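Local coordinates for chitin oligosaccharide binding protein NagB2 (Paenibacillus sp. FPU-7, PDB 7EHU), which binds N,N'-diacetylchitobiose and N,N',N''-triacetylchitotriose, probably as the extracellular solute-binding component of a sugar uptake system, at residues D234-K237 / R238-D241; V404-L408 / G409-T413; P414-L417 / V418-M421. All blocks are in the same frame, centred on the assembly; numbering follows the deposited sequence.

Contact 1: D234-K237 / R238-D241; sequences DGFK and RLKD
The guanidinium of Arg-238 meets the carboxylate of Asp-234 at its edge, with CG of Asp-234 in the guanidinium plane and the two flat groups turned 59° from each other; the ring of Trp-170 adds a cation-pi contact. This is an i to i+4 salt bridge along helix 230-244. The well-formed bond runs from Arg-238 NH2 to the syn lone pair of Asp-234 OD1 (3.2 Å), fairly straight, while NE of Arg-238 makes weak bonds to both carboxylate oxygens. Asp-234 reaches its partner because CG stands anti to the backbone N (chi1 -179°), and the arginine chain runs extended from CG to NE. A leucine at Arg-238 would probably leave the Asp-234 carboxylate without its cationic mate and the ring of Trp-170 without its cation-pi partner. On another side of the helix, Leu-239 CD2 comes obliquely at the ring of buried Phe-236, a loose apolar touch 4.3 Å from CD1. Leu-400, Val-404 and Leu-417 of the two C-terminal helices also pack on this ring. Backbone bonds of the same i to i+4 spacing hold the turn, the straightest being Lys-240 N to Phe-236 O at 3.0 Å with an N-H...O angle of 170°.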
loop_
_atom_site.group_PDB
_atom_site.type_symbol
_atom_site.label_atom_id
_atom_site.label_comp_id
_atom_site.label_asym_id
_atom_site.label_seq_id
_atom_site.Cartn_x
_atom_site.Cartn_y
_atom_site.Cartn_z
ATOM N N ASP A 234 2.728 -22.922 3.973
ATOM C CA ASP A 234 4.033 -22.947 3.318
ATOM C C ASP A 234 4.608 -21.534 3.194
ATOM O O ASP A 234 5.801 -21.321 3.439
ATOM C CB ASP A 234 3.909 -23.618 1.944
ATOM C CG ASP A 234 5.236 -23.711 1.201
ATOM O OD1 ASP A 234 5.226 -23.828 -0.034
ATOM O OD2 ASP A 234 6.292 -23.740 1.859
ATOM N N GLY A 235 3.769 -20.554 2.849
ATOM C CA GLY A 235 4.247 -19.181 2.750
ATOM C C GLY A 235 4.795 -18.655 4.065
ATOM O O GLY A 235 5.815 -17.959 4.090
ATOM N N PHE A 236 4.129 -18.980 5.175
ATOM C CA PHE A 236 4.597 -18.523 6.477
ATOM C C PHE A 236 5.826 -19.285 6.918
ATOM O O PHE A 236 6.690 -18.714 7.588
ATOM C CB PHE A 236 3.474 -18.599 7.500
ATOM C CG PHE A 236 2.425 -17.562 7.275
ATOM C CD1 PHE A 236 2.659 -16.237 7.600
ATOM C CD2 PHE A 236 1.228 -17.887 6.672
ATOM C CE1 PHE A 236 1.697 -15.259 7.361
ATOM C CE2 PHE A 236 0.273 -16.912 6.440
ATOM C CZ PHE A 236 0.513 -15.596 6.782
ATOM N N LYS A 237 5.933 -20.563 6.534
ATOM C CA LYS A 237 7.176 -21.291 6.757
ATOM C C LYS A 237 8.345 -20.625 6.045
ATOM O O LYS A 237 9.434 -20.502 6.611
ATOM C CB LYS A 237 7.041 -22.760 6.347
ATOM C CG LYS A 237 6.127 -23.538 7.298
ATOM C CD LYS A 237 6.050 -25.037 7.035
ATOM C CE LYS A 237 7.452 -25.552 6.782
ATOM N NZ LYS A 237 7.725 -26.980 6.630
ATOM N N ARG A 238 8.152 -20.205 4.802
ATOM C CA ARG A 238 9.227 -19.526 4.091
ATOM C C ARG A 238 9.563 -18.173 4.723
ATOM O O ARG A 238 10.738 -17.794 4.786
ATOM C CB ARG A 238 8.863 -19.380 2.614
ATOM C CG ARG A 238 8.853 -20.700 1.833
ATOM C CD ARG A 238 8.191 -20.531 0.490
ATOM N NE ARG A 238 7.849 -21.799 -0.147
ATOM C CZ ARG A 238 8.515 -22.390 -1.121
ATOM N NH1 ARG A 238 9.592 -21.837 -1.661
ATOM N NH2 ARG A 238 8.043 -23.528 -1.597
ATOM N N LEU A 239 8.550 -17.415 5.153
ATOM C CA LEU A 239 8.814 -16.141 5.819
ATOM C C LEU A 239 9.684 -16.359 7.045
ATOM O O LEU A 239 10.679 -15.659 7.256
ATOM C CB LEU A 239 7.498 -15.488 6.238
ATOM C CG LEU A 239 7.582 -14.132 6.943
ATOM C CD1 LEU A 239 8.183 -13.043 6.063
ATOM C CD2 LEU A 239 6.203 -13.726 7.424
ATOM N N LYS A 240 9.314 -17.339 7.870
ATOM C CA LYS A 240 10.113 -17.669 9.041
ATOM C C LYS A 240 11.525 -18.088 8.647
ATOM O O LYS A 240 12.497 -17.663 9.281
ATOM C CB LYS A 240 9.389 -18.764 9.831
ATOM C CG LYS A 240 10.047 -19.207 11.121
ATOM C CD LYS A 240 10.325 -18.050 12.064
ATOM C CE LYS A 240 10.923 -18.529 13.379
ATOM N NZ LYS A 240 11.185 -17.383 14.282
ATOM N N ASP A 241 11.667 -18.874 7.574
ATOM C CA ASP A 241 12.999 -19.316 7.169
ATOM C C ASP A 241 13.871 -18.140 6.732
ATOM O O ASP A 241 15.076 -18.135 6.992
ATOM C CB ASP A 241 12.922 -20.383 6.067
ATOM C CG ASP A 241 14.228 -21.172 5.926
ATOM O OD1 ASP A 241 14.614 -21.873 6.899
ATOM O OD2 ASP A 241 14.874 -21.092 4.856
#

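Contact 2: V404-L408 / G409-T413; sequences VQELL and GGQLT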
loop_
_atom_site.group_PDB
_atom_site.type_symbol
_atom_site.label_atom_id
_atom_site.label_comp_id
_atom_site.label_asym_id
_atom_site.label_seq_id
_atom_site.Cartn_x
_atom_site.Cartn_y
_atom_site.Cartn_z
ATOM N N VAL A 404 2.545 -11.970 12.760
ATOM C CA VAL A 404 3.809 -12.050 12.027
ATOM C C VAL A 404 4.939 -11.425 12.836
ATOM O O VAL A 404 6.090 -11.855 12.741
ATOM C CB VAL A 404 3.744 -11.472 10.598
ATOM C CG1 VAL A 404 2.781 -12.272 9.710
ATOM C CG2 VAL A 404 3.414 -9.960 10.575
ATOM N N GLN A 405 4.639 -10.432 13.669
ATOM C CA GLN A 405 5.652 -9.921 14.583
ATOM C C GLN A 405 6.057 -11.002 15.578
ATOM O O GLN A 405 7.251 -11.196 15.850
ATOM C CB GLN A 405 5.122 -8.676 15.292
ATOM C CG GLN A 405 5.056 -7.436 14.410
ATOM C CD GLN A 405 4.404 -6.263 15.099
ATOM O OE1 GLN A 405 3.498 -6.426 15.916
ATOM N NE2 GLN A 405 4.872 -5.065 14.793
ATOM N N GLU A 406 5.073 -11.740 16.102
ATOM C CA GLU A 406 5.345 -12.856 17.003
ATOM C C GLU A 406 6.101 -13.968 16.294
ATOM O O GLU A 406 7.002 -14.571 16.881
ATOM C CB GLU A 406 4.020 -13.373 17.565
ATOM C CG GLU A 406 3.370 -12.389 18.504
ATOM C CD GLU A 406 1.932 -12.730 18.854
ATOM O OE1 GLU A 406 1.270 -11.882 19.476
ATOM O OE2 GLU A 406 1.451 -13.814 18.481
ATOM N N LEU A 407 5.741 -14.263 15.041
ATOM C CA LEU A 407 6.476 -15.258 14.266
ATOM C C LEU A 407 7.945 -14.874 14.139
ATOM O O LEU A 407 8.838 -15.698 14.371
ATOM C CB LEU A 407 5.836 -15.386 12.883
ATOM C CG LEU A 407 6.472 -16.384 11.906
ATOM C CD1 LEU A 407 6.405 -17.793 12.430
ATOM C CD2 LEU A 407 5.815 -16.316 10.535
ATOM N N LEU A 408 8.216 -13.626 13.732
ATOM C CA LEU A 408 9.601 -13.217 13.525
ATOM C C LEU A 408 10.374 -13.171 14.835
ATOM O O LEU A 408 11.592 -13.378 14.839
ATOM C CB LEU A 408 9.687 -11.864 12.806
ATOM C CG LEU A 408 9.173 -11.774 11.365
ATOM C CD1 LEU A 408 9.696 -10.511 10.663
ATOM C CD2 LEU A 408 9.530 -13.017 10.593
ATOM N N GLY A 409 9.685 -12.938 15.952
ATOM C CA GLY A 409 10.268 -12.973 17.282
ATOM C C GLY A 409 10.345 -14.335 17.940
ATOM O O GLY A 409 10.841 -14.439 19.070
ATOM N N GLY A 410 9.869 -15.391 17.277
ATOM C CA GLY A 410 9.981 -16.744 17.794
ATOM C C GLY A 410 8.938 -17.138 18.810
ATOM O O GLY A 410 9.061 -18.202 19.427
ATOM N N GLN A 411 7.910 -16.321 19.003
ATOM C CA GLN A 411 6.871 -16.594 19.985
ATOM C C GLN A 411 5.725 -17.392 19.396
ATOM O O GLN A 411 4.878 -17.894 20.143
ATOM C CB GLN A 411 6.334 -15.260 20.493
ATOM C CG GLN A 411 7.437 -14.361 21.032
ATOM C CD GLN A 411 6.895 -13.181 21.794
ATOM O OE1 GLN A 411 7.279 -12.932 22.928
ATOM N NE2 GLN A 411 6.003 -12.433 21.161
ATOM N N LEU A 412 5.696 -17.531 18.078
ATOM C CA LEU A 412 4.649 -18.243 17.375
ATOM C C LEU A 412 5.333 -19.026 16.271
ATOM O O LEU A 412 6.189 -18.484 15.562
ATOM C CB LEU A 412 3.669 -17.226 16.783
ATOM C CG LEU A 412 2.206 -17.592 16.592
ATOM C CD1 LEU A 412 1.543 -17.982 17.896
ATOM C CD2 LEU A 412 1.484 -16.405 15.975
ATOM N N THR A 413 4.985 -20.291 16.133
ATOM C CA THR A 413 5.472 -21.046 14.994
ATOM C C THR A 413 4.549 -20.784 13.806
ATOM O O THR A 413 3.424 -20.307 13.978
ATOM C CB THR A 413 5.416 -22.528 15.307
ATOM O OG1 THR A 413 4.054 -22.884 15.557
ATOM C CG2 THR A 413 6.259 -22.879 16.547
HETATM O O HOH W 1 3.036 -15.433 20.565
#
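Glu-406 CB and Leu-412 CB lie 3.9 Å apart. From there the two side chains cross at a slant, Glu-406 OE2 ending 3.6 Å from Leu-412 CD2. The Gln-411 side chain crosses that of Glu-406 at about a right angle, NE2 resting near CG of the glutamate, with the amide and carboxylate planes 70° apart. Leu-407 brings a methyl against a backbone carbonyl: with its CG anti to the backbone N, CD1 lies 3.2 Å from Leu-412 O. The same oxygen accepts a CA-H...O contact from Leu-407 CA, nearly straight at 169°.

Backbone hydrogen bonds close the helix end. Gly-409 N still bonds to Gln-405 O in the helical pattern, but Gln-411 N reaches back to Glu-406 O at 2.9 Å and Gly-410 N to Leu-407 O at 3.1 Å. Together with the positive phi of Gly-410 (82°), these two bonds make a Schellman motif, which ends helix 394-408 and turns the chain toward helix 414-430. Gly-410 N stands above the carbonyl plane of Leu-407, off its lone pairs, whereas Glu-406 O takes a second, weak bond from Leu-412 N.

A water donates weak bonds to Glu-406 OE2 and Gln-411 O, while the stronger partner of that carboxylate is Lys-420 on the next helix. Thr-413 is the N-cap of that helix, its OG1 receiving the backbone N-H of Lys-416.

Contact 3: P414-L417 / V418-M421; sequences PEKL and VEKM
Leu-417 lays its CD2 methyl beside CG of Met-421, one turn further along helix 414-430, at 3.9 Å; the two chains run alongside each other with a common heading. Chi1 at 180° sets CG of the leucine anti to the backbone N, and chi2, at an unusual 145°, leaves CD2 4.0 Å from Val-418 CG1. The methionine then bends at both chi2 and chi3, its end turning away from Leu-417, and the side chain also packs on Val-396, Leu-400 and Trp-227. Val-418 has one methyl, CG2, in the gap between its backbone N and carbonyl carbon, where it sits 3.3 Å from Glu-415 O, while CG1 leans over Pro-414 O.

This is the first part of an amphipathic alpha-helix. Pro-414 directly follows the N-cap residue Thr-413, a place where a proline's missing N-H costs no helical bond, and its own carbonyl accepts from Val-418 N at 3.0 Å. The same i to i+4 pattern continues up to Met-421 N on Leu-417 O, a bond lying nearly along the C=O axis.

The other face is polar. The bent Lys-416 chain accompanies the extended Glu-419 chain, and it is the aliphatic CD of the lysine that lies 3.6 Å from Glu-419 OE1. Their charged atoms remain beyond salt-bridge range, NZ to OE1 being 4.3 Å. A water instead donates to both Glu-419 OE1, at 2.8 Å, and Lys-416 O, giving that carbonyl a second donor besides Lys-420 N. The chemistry implies a division of labour: apolar groups of Leu-417, Val-418 and Met-421 face neighbouring helices and loops, while the Lys-416 and Glu-419 charges probably steady one another only modestly across a hydrated surface.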
loop_
_atom_site.group_PDB
_atom_site.type_symbol
_atom_site.label_atom_id
_atom_site.label_comp_id
_atom_site.label_asym_id
_atom_site.label_seq_id
_atom_site.Cartn_x
_atom_site.Cartn_y
_atom_site.Cartn_z
ATOM N N PRO A 414 4.989 -21.085 12.583
ATOM C CA PRO A 414 4.065 -20.951 11.447
ATOM C C PRO A 414 2.762 -21.695 11.664
ATOM O O PRO A 414 1.680 -21.190 11.324
ATOM C CB PRO A 414 4.862 -21.549 10.282
ATOM C CG PRO A 414 6.286 -21.297 10.638
ATOM C CD PRO A 414 6.336 -21.490 12.141
ATOM N N GLU A 415 2.848 -22.897 12.231
ATOM C CA GLU A 415 1.660 -23.711 12.439
ATOM C C GLU A 415 0.695 -23.049 13.422
ATOM O O GLU A 415 -0.525 -23.029 13.200
ATOM C CB GLU A 415 2.098 -25.086 12.948
ATOM C CG GLU A 415 2.869 -25.948 11.937
ATOM C CD GLU A 415 4.309 -25.494 11.678
ATOM O OE1 GLU A 415 4.909 -24.798 12.526
ATOM O OE2 GLU A 415 4.865 -25.899 10.636
ATOM N N LYS A 416 1.216 -22.513 14.525
ATOM C CA LYS A 416 0.351 -21.846 15.490
ATOM C C LYS A 416 -0.173 -20.531 14.924
ATOM O O LYS A 416 -1.302 -20.127 15.237
ATOM C CB LYS A 416 1.116 -21.639 16.802
ATOM C CG LYS A 416 1.518 -22.927 17.525
ATOM C CD LYS A 416 0.333 -23.713 18.023
ATOM C CE LYS A 416 0.648 -24.353 19.371
ATOM N NZ LYS A 416 -0.048 -25.655 19.520
ATOM N N LEU A 417 0.612 -19.863 14.074
ATOM C CA LEU A 417 0.121 -18.651 13.431
ATOM C C LEU A 417 -1.128 -18.939 12.601
ATOM O O LEU A 417 -2.139 -18.240 12.725
ATOM C CB LEU A 417 1.216 -18.028 12.562
ATOM C CG LEU A 417 0.812 -16.739 11.823
ATOM C CD1 LEU A 417 1.988 -15.777 11.721
ATOM C CD2 LEU A 417 0.233 -17.026 10.462
ATOM N N VAL A 418 -1.077 -19.955 11.733
ATOM C CA VAL A 418 -2.227 -20.166 10.860
ATOM C C VAL A 418 -3.434 -20.634 11.673
ATOM O O VAL A 418 -4.577 -20.324 11.325
ATOM C CB VAL A 418 -1.915 -21.085 9.659
ATOM C CG1 VAL A 418 -0.889 -20.429 8.698
ATOM C CG2 VAL A 418 -1.432 -22.474 10.110
ATOM N N GLU A 419 -3.206 -21.375 12.767
ATOM C CA GLU A 419 -4.305 -21.780 13.646
ATOM C C GLU A 419 -4.976 -20.557 14.269
ATOM O O GLU A 419 -6.213 -20.444 14.286
ATOM C CB GLU A 419 -3.771 -22.741 14.728
ATOM C CG GLU A 419 -4.779 -23.168 15.793
ATOM C CD GLU A 419 -4.152 -23.913 16.984
ATOM O OE1 GLU A 419 -3.228 -23.386 17.644
ATOM O OE2 GLU A 419 -4.600 -25.038 17.267
ATOM N N LYS A 420 -4.166 -19.631 14.790
ATOM C CA LYS A 420 -4.690 -18.399 15.373
ATOM C C LYS A 420 -5.435 -17.577 14.328
ATOM O O LYS A 420 -6.513 -17.034 14.598
ATOM C CB LYS A 420 -3.516 -17.618 15.975
ATOM C CG LYS A 420 -3.822 -16.282 16.645
ATOM C CD LYS A 420 -2.510 -15.635 17.121
ATOM C CE LYS A 420 -2.676 -14.184 17.564
ATOM N NZ LYS A 420 -1.370 -13.410 17.570
ATOM N N MET A 421 -4.895 -17.509 13.115
ATOM C CA MET A 421 -5.534 -16.739 12.052
ATOM C C MET A 421 -6.865 -17.338 11.656
ATOM O O MET A 421 -7.837 -16.610 11.446
ATOM C CB MET A 421 -4.605 -16.651 10.853
ATOM C CG MET A 421 -3.438 -15.714 10.992
ATOM S SD MET A 421 -3.891 -14.042 11.582
ATOM C CE MET A 421 -5.062 -13.535 10.443
HETATM O O HOH W 2 -2.307 -20.759 17.857
#

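In the fold
The three contacts belong to three packed helices, their centres 10 to 12 Å apart and all on the same side of the chain's centre. Contact 2 ends helix 394-408 and leads directly into contact 3, and the two are tied by the salt bridge from Glu-406 OE2 to Lys-420 NZ at 3.0 Å. Contact 1 joins contact 2 through Lys-240 NZ, 2.9 Å from Leu-407 O in a probable hydrogen bond at the helix end, and meets contact 3 where Phe-236 CD1 lies 3.8 Å from Leu-417 CD2. The bound sugar is some way off: Gln-405, Met-421 and Phe-236 side chains are about 11, 13 and 14 Å from an N-acetylglucosamine unit.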